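Local atomic coordinates of ESX secretion system protein YukD (Bacillus subtilis, PDB entry 2BPS), a protein that is required for secretion of YukE and is probably a component or regulator of the ESX/ESAT-6-like secretion system. Residues Y4-V18 with L67-L81. Sequence-based numbering, arbitrary orientation.
Sequences YIDITIDLKHYNGSV and LSDCGITNGDRLEIL
Arg77 reaches across to Asp10, two residues beyond its bridge partner Thr8. Followed outward, its CB leaves on the face shared with Thr8 and Asp10; CG lies 4.2 Å from Thr8 CB; the chain then runs extended to NE, which bonds Asp10 OD1 at 3.1 Å. NH1 reaches the same oxygen at 3.0 Å, with Val18 CG2 3.9 Å from NH1. OD1 lies in the guanidinium plane, a side-on grip by two nitrogens on one oxygen, although the carboxylate is turned 71° against it. Alternation puts Asp10 CB on the arginine's face; CG, anti to the backbone N (chi1 -172°), swings the carboxylate beside the carbonyl carbon. Further along that face, Glu79 salt-bridges Arg53. On the other face, Ile80 CD1 lies 3.5 Å from Leu11 CD2. It also packs on Ile9 CG2, while Ile7, Ile9 and Ile80 touch helix 31-39. Backbone bonds Leu78 N to Thr8 O (2.7 Å) and Asp10 N to Leu78 O (2.9 Å) establish parallel pairing, with strand axes 25° apart. Beyond the strands, Tyr14 OH donates to Leu81 O at 2.9 Å. First and last strands paired in parallel amid a mixed sheet, with a helix across one face, mark the ubiquitin-like beta-grasp fold.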
# COMPACT_ATOMS: atom_id res chain seq x y z
N TYR A 4 -3.91 13.43 -4.98
CA TYR A 4 -2.83 13.02 -4.08
C TYR A 4 -3.25 12.72 -2.65
O TYR A 4 -3.99 13.48 -2.04
CB TYR A 4 -1.72 14.09 -4.04
CG TYR A 4 -0.88 14.13 -5.30
CD1 TYR A 4 -0.60 15.34 -5.94
CD2 TYR A 4 -0.39 12.96 -5.86
CE1 TYR A 4 0.13 15.37 -7.13
CE2 TYR A 4 0.34 12.97 -7.05
CZ TYR A 4 0.58 14.18 -7.67
OH TYR A 4 1.26 14.17 -8.87
N ILE A 5 -2.76 11.59 -2.13
CA ILE A 5 -3.06 11.18 -0.77
C ILE A 5 -1.78 10.80 -0.02
O ILE A 5 -0.85 10.25 -0.61
CB ILE A 5 -4.02 9.96 -0.72
CG1 ILE A 5 -3.34 8.73 -1.32
CG2 ILE A 5 -5.27 10.26 -1.51
CD1 ILE A 5 -4.18 7.49 -1.25
N ASP A 6 -1.73 11.11 1.26
CA ASP A 6 -0.58 10.78 2.09
C ASP A 6 -0.95 9.57 2.90
O ASP A 6 -1.87 9.62 3.71
CB ASP A 6 -0.27 11.91 3.06
CG ASP A 6 0.45 13.05 2.40
OD1 ASP A 6 0.79 14.00 3.12
OD2 ASP A 6 0.67 13.00 1.17
N ILE A 7 -0.23 8.48 2.70
CA ILE A 7 -0.52 7.27 3.45
C ILE A 7 0.74 6.70 4.08
O ILE A 7 1.83 7.27 3.94
CB ILE A 7 -1.17 6.21 2.53
CG1 ILE A 7 -0.22 5.87 1.38
CG2 ILE A 7 -2.49 6.76 2.00
CD1 ILE A 7 -0.77 4.86 0.40
N THR A 8 0.59 5.58 4.78
CA THR A 8 1.71 4.91 5.42
C THR A 8 1.75 3.46 4.98
O THR A 8 0.72 2.78 4.99
CB THR A 8 1.58 4.92 6.92
OG1 THR A 8 1.54 6.26 7.37
CG2 THR A 8 2.76 4.24 7.56
N ILE A 9 2.93 2.98 4.59
CA ILE A 9 3.06 1.60 4.18
C ILE A 9 3.79 0.82 5.27
O ILE A 9 4.86 1.23 5.74
CB ILE A 9 3.81 1.49 2.87
CG1 ILE A 9 3.21 2.48 1.86
CG2 ILE A 9 3.74 0.07 2.35
CD1 ILE A 9 1.69 2.41 1.70
N ASP A 10 3.20 -0.30 5.68
CA ASP A 10 3.76 -1.14 6.73
C ASP A 10 4.18 -2.52 6.23
O ASP A 10 3.35 -3.34 5.85
CB ASP A 10 2.72 -1.26 7.86
CG ASP A 10 3.27 -1.94 9.10
OD1 ASP A 10 2.65 -1.77 10.17
OD2 ASP A 10 4.30 -2.65 9.01
N LEU A 11 5.48 -2.78 6.23
CA LEU A 11 6.02 -4.07 5.79
C LEU A 11 6.19 -5.01 6.98
O LEU A 11 7.19 -5.72 7.09
CB LEU A 11 7.36 -3.86 5.09
CG LEU A 11 7.30 -3.04 3.80
CD1 LEU A 11 8.69 -2.71 3.33
CD2 LEU A 11 6.55 -3.82 2.73
N LYS A 12 5.20 -5.01 7.86
CA LYS A 12 5.21 -5.86 9.04
C LYS A 12 5.54 -7.32 8.68
O LYS A 12 6.39 -7.94 9.30
CB LYS A 12 3.84 -5.79 9.72
CG LYS A 12 3.68 -6.63 10.97
CD LYS A 12 2.23 -6.65 11.48
CE LYS A 12 1.72 -5.26 11.92
NZ LYS A 12 2.41 -4.69 13.14
N HIS A 13 4.85 -7.84 7.65
CA HIS A 13 5.02 -9.22 7.19
C HIS A 13 6.27 -9.46 6.35
O HIS A 13 6.35 -10.44 5.62
CB HIS A 13 3.80 -9.65 6.37
CG HIS A 13 2.51 -9.58 7.13
ND1 HIS A 13 1.28 -9.56 6.51
CD2 HIS A 13 2.26 -9.48 8.46
CE1 HIS A 13 0.33 -9.45 7.42
NE2 HIS A 13 0.90 -9.40 8.61
N TYR A 14 7.24 -8.55 6.43
CA TYR A 14 8.47 -8.72 5.67
C TYR A 14 9.65 -8.28 6.53
O TYR A 14 9.84 -8.80 7.63
CB TYR A 14 8.38 -7.95 4.36
CG TYR A 14 7.29 -8.48 3.44
CD1 TYR A 14 5.95 -8.16 3.65
CD2 TYR A 14 7.60 -9.34 2.40
CE1 TYR A 14 4.94 -8.70 2.84
CE2 TYR A 14 6.60 -9.88 1.59
CZ TYR A 14 5.28 -9.56 1.82
OH TYR A 14 4.29 -10.11 1.04
N ASN A 15 10.45 -7.32 6.07
CA ASN A 15 11.59 -6.89 6.89
C ASN A 15 11.12 -6.05 8.07
O ASN A 15 11.91 -5.67 8.93
CB ASN A 15 12.61 -6.10 6.07
CG ASN A 15 12.05 -4.80 5.54
OD1 ASN A 15 11.00 -4.33 6.00
ND2 ASN A 15 12.75 -4.20 4.58
N GLY A 16 9.82 -5.76 8.11
CA GLY A 16 9.22 -5.00 9.20
C GLY A 16 9.36 -3.48 9.21
O GLY A 16 9.04 -2.85 10.22
N SER A 17 9.82 -2.88 8.12
CA SER A 17 9.96 -1.42 8.11
C SER A 17 8.63 -0.69 7.88
O SER A 17 7.59 -1.30 7.62
CB SER A 17 11.02 -0.99 7.09
OG SER A 17 10.83 -1.64 5.85
N VAL A 18 8.67 0.64 7.98
CA VAL A 18 7.47 1.44 7.80
C VAL A 18 7.82 2.80 7.22
O VAL A 18 8.60 3.54 7.82
CB VAL A 18 6.78 1.69 9.13
CG1 VAL A 18 5.64 2.66 8.95
CG2 VAL A 18 6.30 0.39 9.70
N LEU A 67 -7.03 2.77 -5.76
CA LEU A 67 -7.01 3.36 -4.43
C LEU A 67 -8.21 4.24 -4.09
O LEU A 67 -8.76 4.15 -3.00
CB LEU A 67 -5.72 4.15 -4.24
CG LEU A 67 -4.47 3.28 -4.15
CD1 LEU A 67 -3.27 4.18 -3.96
CD2 LEU A 67 -4.60 2.31 -3.00
N SER A 68 -8.60 5.11 -5.02
CA SER A 68 -9.75 5.99 -4.80
C SER A 68 -10.99 5.12 -4.57
O SER A 68 -11.75 5.34 -3.63
CB SER A 68 -9.96 6.88 -6.02
OG SER A 68 -10.21 6.10 -7.18
N ASP A 69 -11.16 4.12 -5.43
CA ASP A 69 -12.29 3.19 -5.35
C ASP A 69 -12.32 2.41 -4.02
O ASP A 69 -13.30 1.73 -3.70
CB ASP A 69 -12.24 2.19 -6.52
CG ASP A 69 -12.52 2.85 -7.88
OD1 ASP A 69 -12.57 4.10 -7.93
OD2 ASP A 69 -12.68 2.12 -8.89
N CYS A 70 -11.24 2.50 -3.24
CA CYS A 70 -11.17 1.81 -1.97
C CYS A 70 -11.33 2.78 -0.82
O CYS A 70 -11.16 2.41 0.34
CB CYS A 70 -9.84 1.08 -1.85
SG CYS A 70 -9.64 -0.14 -3.14
N GLY A 71 -11.64 4.02 -1.16
CA GLY A 71 -11.82 5.04 -0.14
C GLY A 71 -10.56 5.29 0.66
O GLY A 71 -10.60 5.90 1.72
N ILE A 72 -9.44 4.80 0.16
CA ILE A 72 -8.16 4.97 0.83
C ILE A 72 -7.72 6.44 0.73
O ILE A 72 -7.58 6.98 -0.36
CB ILE A 72 -7.12 4.02 0.20
CG1 ILE A 72 -7.47 2.59 0.62
CG2 ILE A 72 -5.71 4.41 0.60
CD1 ILE A 72 -6.65 1.53 -0.04
N THR A 73 -7.53 7.08 1.89
CA THR A 73 -7.14 8.49 1.94
C THR A 73 -6.03 8.76 2.92
O THR A 73 -5.56 7.85 3.61
CB THR A 73 -8.30 9.37 2.39
OG1 THR A 73 -9.47 8.57 2.49
CG2 THR A 73 -8.51 10.53 1.41
N ASN A 74 -5.64 10.03 3.02
CA ASN A 74 -4.58 10.42 3.93
C ASN A 74 -4.85 9.84 5.30
O ASN A 74 -6.00 9.74 5.71
CB ASN A 74 -4.51 11.94 4.02
CG ASN A 74 -4.98 12.63 2.75
OD1 ASN A 74 -6.18 12.69 2.49
ND2 ASN A 74 -4.05 13.12 1.95
N GLY A 75 -3.80 9.44 6.00
CA GLY A 75 -3.96 8.87 7.32
C GLY A 75 -4.01 7.35 7.30
O GLY A 75 -3.60 6.71 8.27
N ASP A 76 -4.52 6.78 6.22
CA ASP A 76 -4.62 5.33 6.09
C ASP A 76 -3.25 4.63 6.16
O ASP A 76 -2.24 5.12 5.65
CB ASP A 76 -5.31 4.94 4.77
CG ASP A 76 -6.80 5.16 4.81
OD1 ASP A 76 -7.29 5.59 5.88
OD2 ASP A 76 -7.49 4.90 3.79
N ARG A 77 -3.24 3.47 6.80
CA ARG A 77 -2.02 2.69 6.93
C ARG A 77 -2.26 1.40 6.16
O ARG A 77 -3.18 0.64 6.49
CB ARG A 77 -1.75 2.38 8.41
CG ARG A 77 -0.42 1.71 8.71
CD ARG A 77 -0.38 1.30 10.17
NE ARG A 77 0.91 0.75 10.58
CZ ARG A 77 1.83 1.41 11.28
NH1 ARG A 77 2.98 0.82 11.61
NH2 ARG A 77 1.61 2.67 11.66
N LEU A 78 -1.47 1.17 5.12
CA LEU A 78 -1.65 -0.05 4.34
C LEU A 78 -0.63 -1.10 4.75
O LEU A 78 0.58 -0.89 4.68
CB LEU A 78 -1.53 0.21 2.82
CG LEU A 78 -2.41 1.28 2.17
CD1 LEU A 78 -2.46 1.02 0.67
CD2 LEU A 78 -3.81 1.27 2.75
N GLU A 79 -1.13 -2.24 5.20
CA GLU A 79 -0.29 -3.33 5.63
C GLU A 79 -0.26 -4.27 4.44
O GLU A 79 -1.30 -4.77 4.01
CB GLU A 79 -0.93 -4.01 6.84
CG GLU A 79 -0.16 -5.11 7.53
CD GLU A 79 -0.96 -5.73 8.68
OE1 GLU A 79 -1.52 -6.84 8.52
OE2 GLU A 79 -1.03 -5.09 9.76
N ILE A 80 0.93 -4.47 3.87
CA ILE A 80 1.07 -5.37 2.74
C ILE A 80 1.07 -6.78 3.30
O ILE A 80 1.83 -7.08 4.22
CB ILE A 80 2.40 -5.15 2.00
CG1 ILE A 80 2.35 -3.81 1.25
CG2 ILE A 80 2.66 -6.31 1.04
CD1 ILE A 80 3.70 -3.34 0.73
N LEU A 81 0.22 -7.64 2.77
CA LEU A 81 0.16 -8.99 3.28
C LEU A 81 1.15 -9.85 2.51
O LEU A 81 1.52 -9.46 1.37
CB LEU A 81 -1.25 -9.57 3.15
CG LEU A 81 -2.43 -8.83 3.80
CD1 LEU A 81 -3.71 -9.53 3.43
CD2 LEU A 81 -2.28 -8.77 5.31
OXT LEU A 81 1.54 -10.90 3.05